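Local coordinates for 2-nitropropane dioxygenase (Streptomyces ansochromogenes, PDB 3BW2), which probably oxidises alkyl nitronates such as propionate 3-nitronate with molecular oxygen, using a bound flavin mononucleotide as cofactor, at residues Ser3-Leu8 with Val123-Phe128; Glu83-Gln88 with His298-Pro303; Tyr96-Gly101 with Arg305-Lys310; Phe130-Arg135 with Thr148-Thr153; Arg254-Pro259 with Arg276-Arg281. One frame throughout, in Å; residues are numbered along the deposited sequence.

Contact 1 (Ser3-Leu8 with Val123-Phe128); sequences SALTDL and VPVVSF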
# COMPACT_ATOMS: atom_id res chain seq x y z
N SER A 3 8.52 12.81 22.88
CA SER A 3 7.55 13.39 21.91
C SER A 3 6.41 14.11 22.62
O SER A 3 5.67 13.50 23.39
CB SER A 3 6.97 12.28 21.03
OG SER A 3 5.99 12.78 20.14
N ALA A 4 6.29 15.41 22.37
CA ALA A 4 5.25 16.22 22.99
C ALA A 4 3.87 15.60 22.80
O ALA A 4 3.04 15.61 23.71
CB ALA A 4 5.27 17.63 22.41
N LEU A 5 3.63 15.06 21.61
CA LEU A 5 2.35 14.44 21.30
C LEU A 5 2.08 13.20 22.16
O LEU A 5 1.11 13.17 22.91
CB LEU A 5 2.30 14.05 19.82
CG LEU A 5 1.04 13.33 19.35
CD1 LEU A 5 -0.20 14.18 19.63
CD2 LEU A 5 1.16 13.03 17.87
N THR A 6 2.93 12.19 22.04
CA THR A 6 2.76 10.96 22.79
C THR A 6 2.89 11.14 24.30
O THR A 6 2.58 10.22 25.07
CB THR A 6 3.77 9.88 22.33
OG1 THR A 6 5.09 10.43 22.29
CG2 THR A 6 3.39 9.37 20.95
N ASP A 7 3.34 12.31 24.74
CA ASP A 7 3.45 12.56 26.17
C ASP A 7 2.06 12.89 26.73
O ASP A 7 1.84 12.78 27.93
CB ASP A 7 4.41 13.72 26.45
CG ASP A 7 5.87 13.34 26.24
OD1 ASP A 7 6.26 12.22 26.64
OD2 ASP A 7 6.64 14.15 25.68
N LEU A 8 1.14 13.28 25.85
CA LEU A 8 -0.23 13.63 26.25
C LEU A 8 -1.07 12.44 26.69
O LEU A 8 -1.94 12.57 27.55
CB LEU A 8 -0.96 14.33 25.10
CG LEU A 8 -0.60 15.78 24.75
CD1 LEU A 8 -1.40 16.19 23.52
CD2 LEU A 8 -0.90 16.70 25.92
N VAL A 123 -8.08 23.59 22.55
CA VAL A 123 -8.24 22.16 22.81
C VAL A 123 -6.82 21.60 22.78
O VAL A 123 -5.90 22.24 22.26
CB VAL A 123 -9.12 21.48 21.75
CG1 VAL A 123 -10.51 22.11 21.74
CG2 VAL A 123 -8.47 21.57 20.38
N PRO A 124 -6.61 20.40 23.33
CA PRO A 124 -5.27 19.80 23.35
C PRO A 124 -4.60 19.57 21.99
O PRO A 124 -3.42 19.86 21.82
CB PRO A 124 -5.49 18.50 24.11
CG PRO A 124 -6.63 18.83 25.02
CD PRO A 124 -7.56 19.57 24.09
N VAL A 125 -5.36 19.04 21.04
CA VAL A 125 -4.81 18.74 19.72
C VAL A 125 -5.76 19.12 18.59
O VAL A 125 -6.98 18.93 18.71
CB VAL A 125 -4.52 17.22 19.59
CG1 VAL A 125 -3.90 16.91 18.23
CG2 VAL A 125 -3.61 16.76 20.72
N VAL A 126 -5.21 19.66 17.51
CA VAL A 126 -6.00 20.02 16.34
C VAL A 126 -5.27 19.47 15.12
O VAL A 126 -4.06 19.63 14.99
CB VAL A 126 -6.14 21.56 16.18
CG1 VAL A 126 -6.78 21.88 14.83
CG2 VAL A 126 -7.00 22.12 17.30
N SER A 127 -6.01 18.80 14.24
CA SER A 127 -5.40 18.25 13.03
C SER A 127 -6.11 18.85 11.82
O SER A 127 -7.26 19.28 11.92
CB SER A 127 -5.49 16.72 13.00
OG SER A 127 -6.84 16.28 12.91
N PHE A 128 -5.42 18.89 10.69
CA PHE A 128 -5.97 19.47 9.47
C PHE A 128 -5.95 18.46 8.34
O PHE A 128 -5.03 17.65 8.24
CB PHE A 128 -5.16 20.70 9.06
CG PHE A 128 -5.18 21.81 10.08
CD1 PHE A 128 -6.11 22.84 9.99
CD2 PHE A 128 -4.28 21.81 11.14
CE1 PHE A 128 -6.14 23.87 10.94
CE2 PHE A 128 -4.31 22.83 12.10
CZ PHE A 128 -5.24 23.86 11.99
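Leu8 and Val125 supply most of the buried surface here, and they meet through one methyl each: CD1 of Leu8 sits 3.6 Å from CG2 of Val125, full van der Waals contact between two side chains that cross obliquely. Leu8 holds CG anti to its carbonyl carbon (chi1 -74°) and extends further (chi2 176°), which carries CD1 out toward the start of strand 125-129. On the partner, CG2 is the branch beside the backbone N and makes the contact, while CG1 stands anti to that N and leaves the approach to its twin. Leu5 adds a looser touch, its CD1 lying 4.4 Å from the same CG2 of Val125, and so one valine methyl receives both leucines. That convergence follows from the backbone: Leu5 and Leu8 are the two ends of a type I turn, closed by the bond from Leu8 N to Leu5 O at 2.9 Å. Pro124 faces the loop as well but stands back, its CB 4.7 Å from Leu8 CD1. The interface is purely apolar and small, 109 Å² over both sides, and two of its three touching residues are buried. Residues 3-8 come before strand 13-15, and they close over the beginning of strand 125-129 in the parallel sheet of the TIM barrel. Around them, Leu8 also touches Leu147 of the adjoining strand 147-152, whereas Val125 packs on Leu149 of that strand and on Phe39 of strand 38-41.

Contact 2 (Glu83-Gln88 with His298-Pro303); sequences EVYAHQ and HHLTSP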
# COMPACT_ATOMS: atom_id res chain seq x y z
N GLU A 83 -21.73 19.60 -14.10
CA GLU A 83 -23.03 19.60 -14.76
C GLU A 83 -23.31 18.23 -15.37
O GLU A 83 -24.42 17.70 -15.26
CB GLU A 83 -23.04 20.67 -15.85
CG GLU A 83 -24.40 20.90 -16.48
CD GLU A 83 -24.33 21.88 -17.64
OE1 GLU A 83 -23.80 23.00 -17.46
OE2 GLU A 83 -24.82 21.54 -18.74
N VAL A 84 -22.30 17.66 -16.02
CA VAL A 84 -22.42 16.35 -16.65
C VAL A 84 -22.65 15.25 -15.62
O VAL A 84 -23.47 14.35 -15.84
CB VAL A 84 -21.16 16.01 -17.47
CG1 VAL A 84 -21.21 14.56 -17.94
CG2 VAL A 84 -21.07 16.94 -18.66
N TYR A 85 -21.94 15.31 -14.50
CA TYR A 85 -22.08 14.30 -13.46
C TYR A 85 -23.47 14.40 -12.84
O TYR A 85 -24.12 13.38 -12.59
CB TYR A 85 -21.01 14.49 -12.38
CG TYR A 85 -20.85 13.30 -11.47
CD1 TYR A 85 -20.65 12.02 -11.99
CD2 TYR A 85 -20.88 13.45 -10.08
CE1 TYR A 85 -20.47 10.92 -11.15
CE2 TYR A 85 -20.70 12.35 -9.23
CZ TYR A 85 -20.50 11.09 -9.78
OH TYR A 85 -20.30 10.01 -8.95
N ALA A 86 -23.92 15.62 -12.60
CA ALA A 86 -25.24 15.85 -12.03
C ALA A 86 -26.28 15.18 -12.92
O ALA A 86 -27.19 14.50 -12.44
CB ALA A 86 -25.52 17.34 -11.93
N HIS A 87 -26.14 15.39 -14.22
CA HIS A 87 -27.04 14.81 -15.20
C HIS A 87 -27.06 13.29 -15.06
O HIS A 87 -28.13 12.67 -15.02
CB HIS A 87 -26.59 15.19 -16.61
CG HIS A 87 -27.39 14.55 -17.70
ND1 HIS A 87 -28.73 14.79 -17.88
CD2 HIS A 87 -27.03 13.69 -18.68
CE1 HIS A 87 -29.17 14.11 -18.92
NE2 HIS A 87 -28.16 13.43 -19.43
N GLN A 88 -25.88 12.69 -14.96
CA GLN A 88 -25.75 11.25 -14.83
C GLN A 88 -26.34 10.72 -13.53
O GLN A 88 -26.57 9.52 -13.39
CB GLN A 88 -24.28 10.85 -14.93
CG GLN A 88 -23.61 11.34 -16.21
CD GLN A 88 -22.12 11.07 -16.23
OE1 GLN A 88 -21.41 11.34 -15.25
NE2 GLN A 88 -21.62 10.55 -17.35
N HIS A 298 -19.61 16.42 -3.43
CA HIS A 298 -20.09 16.05 -2.10
C HIS A 298 -21.45 16.68 -1.82
O HIS A 298 -22.36 16.02 -1.31
CB HIS A 298 -19.08 16.49 -1.03
CG HIS A 298 -19.62 16.39 0.37
ND1 HIS A 298 -20.27 17.43 0.99
CD2 HIS A 298 -19.65 15.35 1.24
CE1 HIS A 298 -20.68 17.04 2.18
NE2 HIS A 298 -20.31 15.78 2.36
N HIS A 299 -21.60 17.97 -2.14
CA HIS A 299 -22.87 18.66 -1.92
C HIS A 299 -23.94 18.04 -2.82
O HIS A 299 -25.08 17.84 -2.41
CB HIS A 299 -22.75 20.15 -2.28
CG HIS A 299 -21.79 20.91 -1.43
ND1 HIS A 299 -21.81 20.86 -0.05
CD2 HIS A 299 -20.80 21.77 -1.76
CE1 HIS A 299 -20.87 21.66 0.43
NE2 HIS A 299 -20.25 22.23 -0.59
N LEU A 300 -23.54 17.75 -4.04
CA LEU A 300 -24.42 17.18 -5.04
C LEU A 300 -25.06 15.86 -4.60
O LEU A 300 -26.27 15.67 -4.74
CB LEU A 300 -23.64 16.96 -6.33
CG LEU A 300 -24.40 16.76 -7.64
CD1 LEU A 300 -25.15 18.04 -8.00
CD2 LEU A 300 -23.41 16.40 -8.75
N THR A 301 -24.26 14.96 -4.04
CA THR A 301 -24.74 13.64 -3.62
C THR A 301 -25.24 13.51 -2.18
O THR A 301 -25.89 12.51 -1.84
CB THR A 301 -23.65 12.57 -3.80
OG1 THR A 301 -22.61 12.79 -2.84
CG2 THR A 301 -23.06 12.63 -5.20
N SER A 302 -24.93 14.49 -1.34
CA SER A 302 -25.33 14.43 0.06
C SER A 302 -26.78 13.99 0.26
O SER A 302 -27.05 13.12 1.09
CB SER A 302 -25.10 15.78 0.73
OG SER A 302 -25.40 15.68 2.11
N PRO A 303 -27.73 14.59 -0.48
CA PRO A 303 -29.14 14.22 -0.35
C PRO A 303 -29.38 12.76 -0.73
O PRO A 303 -30.20 12.07 -0.13
CB PRO A 303 -29.85 15.18 -1.30
CG PRO A 303 -28.96 16.38 -1.29
CD PRO A 303 -27.59 15.75 -1.37
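Leu300 points from helix 296-311 at helix 81-88, and its forked end lies against Ala86. CD2 of Leu300 is 3.8 Å from Ala86 CA, and CD1 of Leu300 is 4.0 Å from Ala86 CB; the fork therefore straddles the small side chain, and the lack of bulk at Ala86 lets the leucine reach the helix backbone. With CG anti to the backbone N (chi1 -162°), Leu300 stretches straight across the gap between the helices, whose closest CA atoms, those of Ala86 and Leu300, are 7.2 Å apart. Tyr85 borders the fork on another side. Its ring runs out at a slant to the leucine, and CD2 of Tyr85 comes to 4.1 Å from CD2 of Leu300. The tyrosine hydroxyl is engaged with Ala269 O, and the ring also packs on Phe282 and His286 of helix 281-286, so several elements fix its position. Since every touching atom across the two segments is carbon, the pairing depends on fit and on exclusion of water; the polar group of Tyr85 is satisfied beyond it and lends no direction to the helix-helix contact.

Contact 3 (Tyr96-Gly101 with Arg305-Lys310); sequences YETELG and RKAAAK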
# COMPACT_ATOMS: atom_id res chain seq x y z
N TYR A 96 -34.25 7.67 -5.35
CA TYR A 96 -34.28 8.00 -3.94
C TYR A 96 -35.29 9.11 -3.68
O TYR A 96 -35.40 9.61 -2.56
CB TYR A 96 -32.89 8.40 -3.46
CG TYR A 96 -31.94 7.23 -3.38
CD1 TYR A 96 -32.14 6.21 -2.45
CD2 TYR A 96 -30.87 7.10 -4.27
CE1 TYR A 96 -31.31 5.09 -2.40
CE2 TYR A 96 -30.03 5.99 -4.23
CZ TYR A 96 -30.25 4.99 -3.30
OH TYR A 96 -29.44 3.88 -3.27
N GLU A 97 -36.01 9.49 -4.73
CA GLU A 97 -37.04 10.53 -4.65
C GLU A 97 -36.59 11.78 -3.90
O GLU A 97 -37.25 12.22 -2.96
CB GLU A 97 -38.31 9.96 -4.01
CG GLU A 97 -38.85 8.75 -4.74
CD GLU A 97 -40.12 8.21 -4.12
OE1 GLU A 97 -40.10 7.83 -2.93
OE2 GLU A 97 -41.15 8.15 -4.83
N THR A 98 -35.47 12.34 -4.33
CA THR A 98 -34.94 13.53 -3.70
C THR A 98 -34.14 14.33 -4.72
O THR A 98 -33.65 13.78 -5.71
CB THR A 98 -34.04 13.16 -2.51
OG1 THR A 98 -33.57 14.35 -1.87
CG2 THR A 98 -32.84 12.35 -2.98
N GLU A 99 -34.02 15.63 -4.48
CA GLU A 99 -33.28 16.52 -5.38
C GLU A 99 -31.79 16.48 -5.08
O GLU A 99 -31.39 16.29 -3.93
CB GLU A 99 -33.78 17.95 -5.20
CG GLU A 99 -35.21 18.18 -5.64
CD GLU A 99 -35.31 18.50 -7.12
OE1 GLU A 99 -34.74 19.54 -7.53
OE2 GLU A 99 -35.95 17.73 -7.86
N LEU A 100 -30.96 16.66 -6.10
CA LEU A 100 -29.52 16.68 -5.89
C LEU A 100 -29.23 17.97 -5.13
O LEU A 100 -29.97 18.94 -5.27
CB LEU A 100 -28.78 16.66 -7.23
CG LEU A 100 -28.98 15.41 -8.10
CD1 LEU A 100 -28.18 15.55 -9.39
CD2 LEU A 100 -28.55 14.17 -7.32
N GLY A 101 -28.18 17.97 -4.33
CA GLY A 101 -27.84 19.17 -3.58
C GLY A 101 -27.21 20.23 -4.46
O GLY A 101 -26.82 19.95 -5.59
N ARG A 305 -27.20 10.26 -0.49
CA ARG A 305 -26.66 9.43 0.58
C ARG A 305 -27.56 9.44 1.81
O ARG A 305 -27.70 8.41 2.47
CB ARG A 305 -25.25 9.89 0.94
CG ARG A 305 -24.20 9.47 -0.08
CD ARG A 305 -22.83 9.98 0.31
NE ARG A 305 -22.67 11.38 -0.03
CZ ARG A 305 -21.71 12.16 0.45
NH1 ARG A 305 -20.83 11.67 1.32
NH2 ARG A 305 -21.62 13.43 0.06
N LYS A 306 -28.16 10.58 2.12
CA LYS A 306 -29.06 10.68 3.27
C LYS A 306 -30.27 9.78 3.04
O LYS A 306 -30.71 9.07 3.94
CB LYS A 306 -29.56 12.11 3.48
CG LYS A 306 -28.52 13.12 3.95
CD LYS A 306 -29.22 14.40 4.39
CE LYS A 306 -28.24 15.48 4.82
NZ LYS A 306 -27.48 16.04 3.67
N ALA A 307 -30.82 9.84 1.83
CA ALA A 307 -31.98 9.03 1.49
C ALA A 307 -31.65 7.55 1.58
O ALA A 307 -32.41 6.76 2.14
CB ALA A 307 -32.46 9.38 0.09
N ALA A 308 -30.50 7.16 1.02
CA ALA A 308 -30.07 5.77 1.04
C ALA A 308 -29.92 5.28 2.48
O ALA A 308 -30.35 4.17 2.82
CB ALA A 308 -28.76 5.63 0.29
N ALA A 309 -29.30 6.11 3.31
CA ALA A 309 -29.08 5.75 4.71
C ALA A 309 -30.42 5.58 5.41
O ALA A 309 -30.62 4.62 6.15
CB ALA A 309 -28.26 6.84 5.41
N LYS A 310 -31.34 6.51 5.16
CA LYS A 310 -32.66 6.46 5.77
C LYS A 310 -33.31 5.11 5.46
O LYS A 310 -33.93 4.49 6.33
CB LYS A 310 -33.54 7.58 5.20
CG LYS A 310 -34.77 7.92 6.04
CD LYS A 310 -34.37 8.69 7.29
CE LYS A 310 -35.58 9.25 8.03
NZ LYS A 310 -35.18 10.18 9.12
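The Tyr96 ring leans obliquely over one turn of helix 296-311, so its two neighbours there, Ala307 CB and Ala308 CA, lie neither squarely on a face nor at an edge. The tyrosine closes the end of helix 90-95: the next residue, Glu97, takes positive phi (46°) with two bonds back into the last turn, a Schellman motif that ends the helix. Contacts run in sequence along the side chain. CB of Tyr96 is 3.7 Å from CB of Ala307, and further out CE1 of Tyr96 lies 3.7 Å from both CA and CB of Ala308. Small alanines allow this closeness; the CA atoms of Tyr96 and Ala307 are only 6.0 Å apart. With chi1 at -72°, CG stands anti to the carbonyl carbon, which lays the ring along the helix surface. The hydroxyl, still beside Ala308 CB, bonds with Asp313 OD2 and Arg281 NH2, fixing the far end of the ring. Replacing Tyr96 with an alanine would probably open a gap beside Ala307 and Ala308 and leave Asp313 and Arg281 without the hydroxyl that joins them. After the turn Thr98 also faces the helix, its hydroxyl kept off the interface while its methyl CG2 makes a looser contact with CB of Ala307 at 4.3 Å.

Contact 4 (Phe130-Arg135 with Thr148-Thr153); sequences FGVPDR and TLVTAT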
# COMPACT_ATOMS: atom_id res chain seq x y z
N PHE A 130 -6.79 17.83 3.96
CA PHE A 130 -6.91 18.44 2.64
C PHE A 130 -5.98 19.63 2.43
O PHE A 130 -6.32 20.59 1.72
CB PHE A 130 -8.36 18.88 2.37
CG PHE A 130 -9.36 17.75 2.40
CD1 PHE A 130 -9.19 16.63 1.59
CD2 PHE A 130 -10.48 17.83 3.21
CE1 PHE A 130 -10.13 15.59 1.59
CE2 PHE A 130 -11.43 16.81 3.22
CZ PHE A 130 -11.26 15.69 2.41
N GLY A 131 -4.80 19.58 3.03
CA GLY A 131 -3.86 20.67 2.87
C GLY A 131 -3.14 21.08 4.13
O GLY A 131 -3.24 20.41 5.16
N VAL A 132 -2.42 22.19 4.05
CA VAL A 132 -1.65 22.72 5.17
C VAL A 132 -2.06 24.16 5.48
O VAL A 132 -2.19 24.99 4.58
CB VAL A 132 -0.14 22.74 4.84
CG1 VAL A 132 0.66 23.08 6.08
CG2 VAL A 132 0.30 21.39 4.27
N PRO A 133 -2.27 24.47 6.77
CA PRO A 133 -2.66 25.82 7.19
C PRO A 133 -1.50 26.81 7.04
O PRO A 133 -0.34 26.41 7.00
CB PRO A 133 -3.03 25.63 8.66
CG PRO A 133 -3.33 24.18 8.78
CD PRO A 133 -2.31 23.53 7.90
N ASP A 134 -1.83 28.10 6.97
CA ASP A 134 -0.82 29.14 6.88
C ASP A 134 0.03 28.95 8.14
O ASP A 134 -0.49 28.53 9.17
CB ASP A 134 -1.49 30.52 6.92
CG ASP A 134 -0.51 31.65 6.72
OD1 ASP A 134 0.35 31.88 7.60
OD2 ASP A 134 -0.60 32.32 5.67
N ARG A 135 1.32 29.24 8.06
CA ARG A 135 2.17 29.04 9.23
C ARG A 135 1.78 29.95 10.39
O ARG A 135 2.18 29.72 11.52
CB ARG A 135 3.64 29.23 8.88
CG ARG A 135 4.01 30.63 8.49
CD ARG A 135 5.48 30.70 8.10
NE ARG A 135 5.89 32.07 7.81
CZ ARG A 135 7.09 32.41 7.34
NH1 ARG A 135 8.00 31.47 7.09
NH2 ARG A 135 7.37 33.69 7.11
N THR A 148 -0.35 20.71 16.96
CA THR A 148 -0.90 20.66 15.61
C THR A 148 -0.41 19.49 14.77
O THR A 148 0.78 19.19 14.73
CB THR A 148 -0.61 21.97 14.85
OG1 THR A 148 0.80 22.20 14.82
CG2 THR A 148 -1.29 23.14 15.54
N LEU A 149 -1.36 18.83 14.11
CA LEU A 149 -1.07 17.70 13.23
C LEU A 149 -1.64 17.98 11.85
O LEU A 149 -2.67 18.64 11.72
CB LEU A 149 -1.70 16.42 13.78
CG LEU A 149 -1.03 15.68 14.94
CD1 LEU A 149 -0.82 16.59 16.12
CD2 LEU A 149 -1.90 14.50 15.32
N VAL A 150 -0.97 17.47 10.82
CA VAL A 150 -1.42 17.64 9.44
C VAL A 150 -1.14 16.37 8.64
O VAL A 150 -0.06 15.78 8.76
CB VAL A 150 -0.69 18.81 8.74
CG1 VAL A 150 -1.21 18.97 7.32
CG2 VAL A 150 -0.89 20.11 9.52
N THR A 151 -2.09 15.95 7.82
CA THR A 151 -1.91 14.76 7.01
C THR A 151 -1.08 15.03 5.75
O THR A 151 -1.18 16.10 5.14
CB THR A 151 -3.26 14.16 6.56
OG1 THR A 151 -3.92 13.57 7.69
CG2 THR A 151 -3.06 13.09 5.48
N ALA A 152 -0.26 14.06 5.38
CA ALA A 152 0.57 14.13 4.18
C ALA A 152 0.52 12.73 3.56
O ALA A 152 0.47 11.74 4.29
CB ALA A 152 2.01 14.48 4.54
N THR A 153 0.52 12.65 2.23
CA THR A 153 0.46 11.35 1.57
C THR A 153 1.74 11.03 0.79
O THR A 153 1.87 9.93 0.23
CB THR A 153 -0.76 11.27 0.62
OG1 THR A 153 -0.61 12.22 -0.44
CG2 THR A 153 -2.06 11.56 1.38
O HOH W 1 -4.11 16.83 4.27
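Val150 carries this contact against Gly131, Val132 and Pro133. Val150 CB meets nothing closely across the gap, where the nearest atom of residues 130-135 is Gly131 O at 4.7 Å, but both methyls are used. Val150 CG1, anti to the backbone N (chi1 -179°), comes to 3.3 Å from Gly131 O, a close carbon-oxygen approach, and lies 4.2 Å from Val132 CG2, where the two valines cross at about a right angle. Val150 CG2, on the other branch, reaches toward the proline ring and stops 4.0 Å from Pro133 CD. Gly131 sits at phi 138° and psi -171°, where a CB would press on the preceding carbonyl; these angles by themselves call for a residue without one, and Gly131 O is the part that approaches the strand. Beside the apolar patch a water joins the backbones: it accepts from Gly131 N at 3.1 Å and donates to Thr151 O at 3.1 Å, an oxygen also bonded by His183 NE2. Val150 further packs on Val161 of helix 155-163. Downstream, Asp134 caps the N-terminus of helix 135-143 by bonding Glu136 N. Strand 125-129, this loop, that helix and the parallel neighbouring strand 147-152 make a beta-alpha-beta crossover, the connection that the successive beta-alpha units of a TIM barrel repeat.

Contact 5 (Arg254-Pro259 with Arg276-Arg281); sequences RALTDP and RSLVNR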
# COMPACT_ATOMS: atom_id res chain seq x y z
N ARG A 254 -22.34 -2.89 9.32
CA ARG A 254 -22.59 -4.25 8.85
C ARG A 254 -21.81 -4.60 7.58
O ARG A 254 -21.33 -5.72 7.43
CB ARG A 254 -24.09 -4.46 8.60
CG ARG A 254 -24.93 -4.49 9.88
CD ARG A 254 -26.36 -5.00 9.63
NE ARG A 254 -27.22 -4.02 8.99
CZ ARG A 254 -27.83 -3.02 9.62
NH1 ARG A 254 -27.68 -2.87 10.93
NH2 ARG A 254 -28.60 -2.18 8.95
N ALA A 255 -21.66 -3.63 6.69
CA ALA A 255 -20.96 -3.84 5.43
C ALA A 255 -19.49 -4.21 5.59
O ALA A 255 -18.95 -5.00 4.81
CB ALA A 255 -21.09 -2.58 4.56
N LEU A 256 -18.83 -3.66 6.61
CA LEU A 256 -17.41 -3.91 6.86
C LEU A 256 -17.01 -5.38 6.83
O LEU A 256 -15.95 -5.72 6.30
CB LEU A 256 -16.99 -3.31 8.21
CG LEU A 256 -17.17 -1.80 8.42
CD1 LEU A 256 -16.62 -1.43 9.79
CD2 LEU A 256 -16.44 -1.02 7.33
N THR A 257 -17.83 -6.25 7.40
CA THR A 257 -17.51 -7.67 7.43
C THR A 257 -18.40 -8.52 6.53
O THR A 257 -18.31 -9.75 6.54
CB THR A 257 -17.60 -8.21 8.86
OG1 THR A 257 -18.91 -7.95 9.39
CG2 THR A 257 -16.56 -7.52 9.75
N ASP A 258 -19.25 -7.86 5.75
CA ASP A 258 -20.16 -8.55 4.83
C ASP A 258 -19.40 -9.04 3.60
O ASP A 258 -18.85 -8.23 2.84
CB ASP A 258 -21.28 -7.61 4.39
CG ASP A 258 -22.28 -8.29 3.48
OD1 ASP A 258 -21.94 -9.33 2.88
OD2 ASP A 258 -23.41 -7.76 3.35
N PRO A 259 -19.36 -10.36 3.38
CA PRO A 259 -18.66 -10.95 2.23
C PRO A 259 -19.07 -10.32 0.90
O PRO A 259 -18.30 -10.34 -0.07
CB PRO A 259 -19.04 -12.42 2.31
CG PRO A 259 -19.16 -12.65 3.78
CD PRO A 259 -19.93 -11.42 4.23
N ARG A 276 -11.47 6.12 -0.13
CA ARG A 276 -11.63 4.66 -0.17
C ARG A 276 -12.93 4.20 0.49
O ARG A 276 -13.17 4.44 1.67
CB ARG A 276 -10.43 3.98 0.49
CG ARG A 276 -10.48 2.45 0.42
CD ARG A 276 -9.23 1.84 1.02
NE ARG A 276 -8.03 2.16 0.24
CZ ARG A 276 -7.73 1.62 -0.94
NH1 ARG A 276 -8.53 0.72 -1.50
NH2 ARG A 276 -6.61 1.98 -1.56
N SER A 277 -13.75 3.52 -0.31
CA SER A 277 -15.05 3.02 0.12
C SER A 277 -15.21 1.56 -0.29
O SER A 277 -14.52 1.09 -1.19
CB SER A 277 -16.15 3.85 -0.54
OG SER A 277 -17.40 3.19 -0.49
N LEU A 278 -16.12 0.84 0.38
CA LEU A 278 -16.39 -0.54 0.01
C LEU A 278 -17.07 -0.43 -1.35
O LEU A 278 -17.89 0.47 -1.56
CB LEU A 278 -17.34 -1.20 1.01
CG LEU A 278 -16.84 -1.41 2.44
CD1 LEU A 278 -17.99 -1.91 3.30
CD2 LEU A 278 -15.71 -2.42 2.46
N VAL A 279 -16.74 -1.32 -2.28
CA VAL A 279 -17.35 -1.26 -3.60
C VAL A 279 -18.82 -1.64 -3.51
O VAL A 279 -19.18 -2.69 -2.98
CB VAL A 279 -16.63 -2.23 -4.58
CG1 VAL A 279 -17.33 -2.21 -5.94
CG2 VAL A 279 -15.17 -1.82 -4.73
N ASN A 280 -19.69 -0.75 -3.99
CA ASN A 280 -21.12 -1.01 -3.97
C ASN A 280 -21.70 -0.52 -5.29
O ASN A 280 -20.96 -0.08 -6.17
CB ASN A 280 -21.80 -0.32 -2.77
CG ASN A 280 -21.62 1.19 -2.78
OD1 ASN A 280 -21.08 1.76 -3.73
ND2 ASN A 280 -22.08 1.85 -1.71
N ARG A 281 -23.02 -0.61 -5.43
CA ARG A 281 -23.69 -0.20 -6.66
C ARG A 281 -23.33 1.21 -7.13
O ARG A 281 -22.93 1.41 -8.27
CB ARG A 281 -25.21 -0.30 -6.50
CG ARG A 281 -25.99 0.01 -7.77
CD ARG A 281 -27.49 0.05 -7.52
NE ARG A 281 -27.86 1.13 -6.60
CZ ARG A 281 -27.75 2.43 -6.89
NH1 ARG A 281 -27.29 2.83 -8.06
NH2 ARG A 281 -28.11 3.33 -5.99
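CD1 of Leu278 is the atom on which the contact converges. Leu278 CD1 lies 3.4 Å from Ala255 CB, tighter than usual van der Waals separation for two carbons, and 3.6 Å from Ala255 O. The next peptide adds Leu256 N at 3.8 Å from Leu278 CD1, and CD2 of Leu256 completes the shell at 4.4 Å from the same atom. The leucine is therefore pushed against the last part of helix 250-255 and the turn that follows, touching backbone as much as side chains. Its own extended shape does this: CG is anti to the carbonyl carbon (chi1 -66°) and chi2 is 173°, placing CD1 at the far reach of the side chain. One layer out, the opposing surface is shaped by a type I turn from Ala255 to Asp258, with Asp258 N bonded to Ala255 O at 3.0 Å. On the strand side, Ser277 OG donates to Leu278 O at 3.0 Å, arriving 34° off the carbonyl plane, and the backbone of Leu278 pairs with Leu319. Just past it, Asn280 N-caps helix 281-286 through Leu283 N. Leu256 also approaches Thr238, an FMN-binding residue, to about 4 Å between side chains, which places this apolar cluster near the cofactor site. Strand 275-278 runs antiparallel between 178-179 and 264-267, and Leu278 thus links the small sheet to helix 250-255.

Contacts 1 and 4 belong to the barrel sheet: strands 125-129 and 147-152 are neighbours in it, and backbone bonds such as Phe128 N to Leu149 O tie the two sites together. Contacts 2 and 3 share helix 296-311 and lie on the side of the chain's centre opposite contact 1, about 37 Å from it between centres. Contact 5 joins the small antiparallel sheet to a helix end and touches contact 3 at a single polar pair. Four are buried; contact 3 is only partly so. All five are mainly apolar, but contact 4 adds a water bridge, while contact 3 leans on alanines.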